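Local coordinates for lipase, class 3 (Penicillium roqueforti FM164, PDB 6L7N), which probably hydrolyses the ester bonds of acylglycerol lipids as a class 3 fungal lipase of the alpha/beta-hydrolase fold, at residues 13-18 / 77-82; 102-107 / 181-186. One frame throughout, in Å; residues are numbered along the deposited sequence.

Contact 1. Residues 13-18 / 77-82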
loop_
_atom_site.group_PDB
_atom_site.type_symbol
_atom_site.label_atom_id
_atom_site.label_comp_id
_atom_site.label_asym_id
_atom_site.label_seq_id
_atom_site.Cartn_x
_atom_site.Cartn_y
_atom_site.Cartn_z
ATOM N N ASP A 13 -5.732 -11.001 -4.398
ATOM C CA ASP A 13 -6.764 -10.386 -5.236
ATOM C C ASP A 13 -7.796 -9.638 -4.422
ATOM O O ASP A 13 -8.509 -8.799 -4.982
ATOM C CB ASP A 13 -7.564 -11.394 -6.071
ATOM C CG ASP A 13 -6.715 -12.399 -6.758
ATOM O OD1 ASP A 13 -5.544 -12.094 -7.037
ATOM O OD2 ASP A 13 -7.248 -13.483 -7.090
ATOM N N PHE A 14 -7.958 -9.989 -3.146
ATOM C CA PHE A 14 -9.007 -9.359 -2.353
ATOM C C PHE A 14 -8.560 -8.015 -1.790
ATOM O O PHE A 14 -9.235 -6.996 -1.978
ATOM C CB PHE A 14 -9.437 -10.294 -1.221
ATOM C CG PHE A 14 -10.362 -9.654 -0.223
ATOM C CD1 PHE A 14 -11.641 -9.275 -0.588
ATOM C CD2 PHE A 14 -9.955 -9.433 1.078
ATOM C CE1 PHE A 14 -12.493 -8.688 0.331
ATOM C CE2 PHE A 14 -10.799 -8.843 1.995
ATOM C CZ PHE A 14 -12.072 -8.473 1.620
ATOM N N TRP A 15 -7.419 -7.990 -1.093
ATOM C CA TRP A 15 -7.080 -6.772 -0.350
ATOM C C TRP A 15 -6.778 -5.604 -1.283
ATOM O O TRP A 15 -6.961 -4.438 -0.903
ATOM C CB TRP A 15 -5.915 -7.030 0.606
ATOM C CG TRP A 15 -6.298 -7.972 1.696
ATOM C CD1 TRP A 15 -5.884 -9.265 1.848
ATOM C CD2 TRP A 15 -7.199 -7.710 2.787
ATOM N NE1 TRP A 15 -6.464 -9.822 2.965
ATOM C CE2 TRP A 15 -7.278 -8.890 3.556
ATOM C CE3 TRP A 15 -7.940 -6.594 3.187
ATOM C CZ2 TRP A 15 -8.071 -8.984 4.710
ATOM C CZ3 TRP A 15 -8.733 -6.690 4.331
ATOM C CH2 TRP A 15 -8.785 -7.874 5.077
ATOM N N VAL A 16 -6.351 -5.888 -2.514
ATOM C CA VAL A 16 -6.138 -4.816 -3.476
ATOM C C VAL A 16 -7.421 -4.023 -3.735
ATOM O O VAL A 16 -7.357 -2.857 -4.133
ATOM C CB VAL A 16 -5.559 -5.388 -4.785
ATOM C CG1 VAL A 16 -6.650 -6.078 -5.615
ATOM C CG2 VAL A 16 -4.887 -4.291 -5.588
ATOM N N GLN A 17 -8.594 -4.615 -3.494
ATOM C CA GLN A 17 -9.834 -3.885 -3.776
ATOM C C GLN A 17 -10.123 -2.778 -2.757
ATOM O O GLN A 17 -10.819 -1.809 -3.082
ATOM C CB GLN A 17 -10.997 -4.878 -3.870
ATOM C CG GLN A 17 -10.800 -5.859 -5.025
ATOM C CD GLN A 17 -11.908 -6.894 -5.114
ATOM O OE1 GLN A 17 -13.086 -6.572 -4.977
ATOM N NE2 GLN A 17 -11.530 -8.145 -5.330
ATOM N N TYR A 18 -9.601 -2.878 -1.537
ATOM C CA TYR A 18 -9.672 -1.739 -0.626
ATOM C C TYR A 18 -8.771 -0.599 -1.101
ATOM O O TYR A 18 -9.116 0.587 -0.964
ATOM C CB TYR A 18 -9.278 -2.176 0.776
ATOM C CG TYR A 18 -10.348 -2.955 1.509
ATOM C CD1 TYR A 18 -11.449 -2.313 2.032
ATOM C CD2 TYR A 18 -10.243 -4.331 1.679
ATOM C CE1 TYR A 18 -12.423 -3.016 2.722
ATOM C CE2 TYR A 18 -11.216 -5.045 2.373
ATOM C CZ TYR A 18 -12.299 -4.368 2.892
ATOM O OH TYR A 18 -13.294 -5.048 3.574
ATOM N N ALA A 77 -11.854 -7.737 10.120
ATOM C CA ALA A 77 -10.702 -6.858 9.968
ATOM C C ALA A 77 -11.115 -5.397 10.021
ATOM O O ALA A 77 -12.150 -5.011 9.474
ATOM C CB ALA A 77 -9.961 -7.129 8.652
ATOM N N VAL A 78 -10.294 -4.595 10.701
ATOM C CA VAL A 78 -10.289 -3.150 10.551
ATOM C C VAL A 78 -9.286 -2.829 9.460
ATOM O O VAL A 78 -8.180 -3.379 9.459
ATOM C CB VAL A 78 -9.916 -2.461 11.874
ATOM C CG1 VAL A 78 -9.802 -0.963 11.694
ATOM C CG2 VAL A 78 -10.969 -2.793 12.943
ATOM N N VAL A 79 -9.682 -1.978 8.514
ATOM C CA VAL A 79 -8.908 -1.720 7.303
ATOM C C VAL A 79 -8.560 -0.243 7.261
ATOM O O VAL A 79 -9.451 0.614 7.275
ATOM C CB VAL A 79 -9.667 -2.135 6.034
ATOM C CG1 VAL A 79 -8.859 -1.802 4.779
ATOM C CG2 VAL A 79 -10.028 -3.627 6.082
ATOM N N LEU A 80 -7.270 0.048 7.185
ATOM C CA LEU A 80 -6.754 1.400 7.050
ATOM C C LEU A 80 -6.190 1.496 5.643
ATOM O O LEU A 80 -5.182 0.852 5.344
ATOM C CB LEU A 80 -5.669 1.670 8.089
ATOM C CG LEU A 80 -4.893 2.985 7.979
ATOM C CD1 LEU A 80 -5.839 4.185 7.882
ATOM C CD2 LEU A 80 -3.948 3.095 9.188
ATOM N N SER A 81 -6.826 2.298 4.791
ATOM C CA SER A 81 -6.475 2.374 3.378
ATOM C C SER A 81 -5.992 3.773 3.032
ATOM O O SER A 81 -6.645 4.764 3.398
ATOM C CB SER A 81 -7.671 2.009 2.504
ATOM O OG SER A 81 -7.409 2.312 1.149
ATOM N N PHE A 82 -4.865 3.840 2.309
ATOM C CA PHE A 82 -4.246 5.095 1.892
ATOM C C PHE A 82 -4.193 5.217 0.376
ATOM O O PHE A 82 -3.750 4.288 -0.313
ATOM C CB PHE A 82 -2.804 5.215 2.412
ATOM C CG PHE A 82 -2.690 5.355 3.891
ATOM C CD1 PHE A 82 -2.850 6.585 4.504
ATOM C CD2 PHE A 82 -2.388 4.254 4.675
ATOM C CE1 PHE A 82 -2.729 6.707 5.879
ATOM C CE2 PHE A 82 -2.260 4.370 6.031
ATOM C CZ PHE A 82 -2.436 5.602 6.644
#
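Val79 lays both methyls on the Tyr18 ring and with CG2 also meets Trp15, and this fork organises the contact. CG1 sits over one face of the Tyr18 ring, 4.0 Å from its centroid and 23° off the normal, a CH-pi contact shifted toward the rim at CG and CD1. CG2 lies farther along the same phenol, 4.0 Å from Tyr18 CZ, and also reaches the indole of Trp15, with Val79 CG2 to Trp15 CZ3 at 3.8 Å. The two rings are therefore used differently: Tyr18 offers a face, whereas Trp15 offers an edge, its CZ3-CH2 side meeting Val79 and the methyl of Ala77 near the ring plane (Trp15 CH2 to Ala77 CB, 3.8 Å). The first torsion of Trp15, with CG anti to the carbonyl carbon, helps carry that far edge down to the strand, while Phe14 CD2 rests over the centre of one indole face and Tyr171 stacks on the ring.

Polar contact is confined to one bond, Ser81 OG donating to Tyr18 O at 3.2 Å. The hydroxyl stands 57° out of the carbonyl plane, clear of the lone-pair directions. Tyr18 OH, at the far end of the ring, is hydrogen-bonded to Asp72 OD2. Replacing Tyr18 by an alanine is likely to leave that carboxylate without its phenol partner and open a gap over both methyls of Val79.

The axes of segments 13-18 and 77-82 come within 9.7 Å, with 63° between their directions. Ala77, Val79 and Ser81 point toward the helix, whereas Val78 and Phe82 point away, and Phe82 packs on helix 148-161. The strand lies in the central sheet between antiparallel 66-72 and parallel 140-146, with helix 6-22 and helix 148-161 on opposite faces.

Contact 2. Residues 102-107 / 181-186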
loop_
_atom_site.group_PDB
_atom_site.type_symbol
_atom_site.label_atom_id
_atom_site.label_comp_id
_atom_site.label_asym_id
_atom_site.label_seq_id
_atom_site.Cartn_x
_atom_site.Cartn_y
_atom_site.Cartn_z
ATOM N N PRO A 102 12.775 9.133 11.006
ATOM C CA PRO A 102 11.398 9.038 11.507
ATOM C C PRO A 102 11.284 8.591 12.956
ATOM O O PRO A 102 10.159 8.455 13.452
ATOM C CB PRO A 102 10.781 8.002 10.566
ATOM C CG PRO A 102 11.907 7.072 10.262
ATOM C CD PRO A 102 13.157 7.955 10.209
ATOM N N ASP A 103 12.401 8.369 13.655
ATOM C CA ASP A 103 12.395 7.869 15.040
ATOM C C ASP A 103 11.820 6.459 15.139
ATOM O O ASP A 103 11.181 6.113 16.138
ATOM C CB ASP A 103 11.626 8.793 16.000
ATOM C CG ASP A 103 12.325 10.125 16.249
ATOM O OD1 ASP A 103 13.487 10.128 16.727
ATOM O OD2 ASP A 103 11.694 11.179 15.989
ATOM N N LEU A 104 12.032 5.625 14.121
ATOM C CA LEU A 104 11.460 4.282 14.110
ATOM C C LEU A 104 12.413 3.214 14.622
ATOM O O LEU A 104 11.991 2.307 15.340
ATOM C CB LEU A 104 11.010 3.902 12.697
ATOM C CG LEU A 104 9.759 4.592 12.162
ATOM C CD1 LEU A 104 9.553 4.234 10.699
ATOM C CD2 LEU A 104 8.545 4.183 13.007
ATOM N N CYS A 105 13.684 3.271 14.252
ATOM C CA CYS A 105 14.615 2.238 14.682
ATOM C C CYS A 105 16.022 2.773 14.490
ATOM O O CYS A 105 16.235 3.744 13.765
ATOM C CB CYS A 105 14.415 0.921 13.919
ATOM S SG CYS A 105 13.899 1.087 12.167
ATOM N N ASP A 106 16.976 2.125 15.161
ATOM C CA ASP A 106 18.359 2.595 15.149
ATOM C C ASP A 106 18.901 2.594 13.730
ATOM O O ASP A 106 18.901 1.559 13.057
ATOM C CB ASP A 106 19.224 1.711 16.044
ATOM C CG ASP A 106 18.928 1.909 17.523
ATOM O OD1 ASP A 106 18.201 2.866 17.866
ATOM O OD2 ASP A 106 19.434 1.118 18.336
ATOM N N GLY A 107 19.367 3.756 13.285
ATOM C CA GLY A 107 19.903 3.899 11.953
ATOM C C GLY A 107 18.883 4.003 10.841
ATOM O O GLY A 107 19.271 4.230 9.694
ATOM N N VAL A 181 18.444 0.659 4.105
ATOM C CA VAL A 181 18.641 -0.743 4.496
ATOM C C VAL A 181 18.205 -1.047 5.929
ATOM O O VAL A 181 17.546 -2.084 6.141
ATOM C CB VAL A 181 20.098 -1.157 4.245
ATOM C CG1 VAL A 181 20.315 -2.436 4.883
ATOM C CG2 VAL A 181 20.377 -1.337 2.799
ATOM N N PRO A 182 18.587 -0.273 6.958
ATOM C CA PRO A 182 18.128 -0.615 8.311
ATOM C C PRO A 182 16.627 -0.561 8.439
ATOM O O PRO A 182 16.040 -1.421 9.104
ATOM C CB PRO A 182 18.780 0.439 9.208
ATOM C CG PRO A 182 19.129 1.500 8.354
ATOM C CD PRO A 182 19.301 1.009 6.953
ATOM N N LEU A 183 15.972 0.413 7.805
ATOM C CA LEU A 183 14.517 0.437 7.972
ATOM C C LEU A 183 13.863 -0.731 7.245
ATOM O O LEU A 183 12.958 -1.372 7.791
ATOM C CB LEU A 183 13.929 1.764 7.508
ATOM C CG LEU A 183 12.409 1.892 7.792
ATOM C CD1 LEU A 183 12.066 1.352 9.165
ATOM C CD2 LEU A 183 11.919 3.319 7.711
ATOM N N ALA A 184 14.284 -1.006 6.005
ATOM C CA ALA A 184 13.780 -2.181 5.304
ATOM C C ALA A 184 13.984 -3.454 6.123
ATOM O O ALA A 184 13.083 -4.300 6.204
ATOM C CB ALA A 184 14.449 -2.301 3.929
ATOM N N LYS A 185 15.143 -3.590 6.775
ATOM C CA LYS A 185 15.397 -4.775 7.594
ATOM C C LYS A 185 14.460 -4.832 8.797
ATOM O O LYS A 185 13.942 -5.899 9.149
ATOM C CB LYS A 185 16.855 -4.771 8.044
ATOM C CG LYS A 185 17.313 -5.964 8.841
ATOM C CD LYS A 185 18.807 -5.807 9.136
ATOM C CE LYS A 185 19.251 -6.600 10.351
ATOM N NZ LYS A 185 19.488 -8.036 10.031
ATOM N N HIS A 186 14.207 -3.683 9.421
ATOM C CA HIS A 186 13.323 -3.632 10.587
ATOM C C HIS A 186 11.881 -3.978 10.209
ATOM O O HIS A 186 11.220 -4.811 10.860
ATOM C CB HIS A 186 13.413 -2.234 11.204
ATOM C CG HIS A 186 12.483 -2.007 12.358
ATOM N ND1 HIS A 186 12.762 -2.444 13.636
ATOM C CD2 HIS A 186 11.281 -1.385 12.429
ATOM C CE1 HIS A 186 11.771 -2.105 14.445
ATOM N NE2 HIS A 186 10.861 -1.456 13.738
#
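Cys105 presses its sulfur between Leu183 and His186 on the first turns of helix 181-190, where a loop carrying the tight Cys105-Cys108 disulfide docks onto this alpha/beta-hydrolase domain. The loop runs between the short antiparallel strands 99-100 and 110-111. The closely packed part centres on the sulfur: Cys105 SG lies 3.5 Å from Leu183 CD1 and 3.8 Å from the centroid of the His186 ring. Cys105 SG stands over a face of the imidazole, 30° off its normal, and Cys105 CB lies over the same ring, 3.9 Å from the centroid and only 15° off the normal, so the whole CB-SG arm covers the ring rather than touching its edge. The first torsion of Cys105, well short of a staggered value, is consistent with the constraint of the disulfide.

Leu183, the buried member of the interface, also meets Leu104, CD2 to Leu104 CD1 at 3.9 Å, the two side chains slanting past each other. With CG anti to its backbone N (chi1 -174°), Leu183 sends both methyls toward the loop, and it also packs on Leu155 of helix 148-161. Leu104 leans on Trp115 and Asp159, which joins the loop to helices 112-135 and 148-161.

The other half is the solvent side. Asp106 and Gly107 are exposed; Asp106 contributes mainly its carbonyl, O to Pro182 CB at a slack 4.0 Å. Gly107, with a positive phi, brings its backbone against the Pro182 ring without any side chain between them, although the modelled 3.0 Å from Gly107 O to Pro182 CG is doubtfully short. Asn180 links the two segments here, its ND2 hydrogen-bonded to Gly107 O and its OD1 to Leu183 N.

Contacts 1 and 2 lie on opposite sides of the chain's centre, their own centres 25 Å apart and their nearest atoms about 13 Å apart, so neither touches the other. Contact 1 is buried, 9 Å from the chain centre; contact 2 lies at the surface, 19 Å out. Helix 148-161 connects them: strand 77-83 packs on its Val152, Ala153, Ala156 and Leu160, and contact 2 reaches the same stretch of helix at Leu155 and Asp159. This helix follows the GxSxG elbow, whose Ser147 is probably the nucleophile. Ser81 of contact 1 approaches that elbow without touching it.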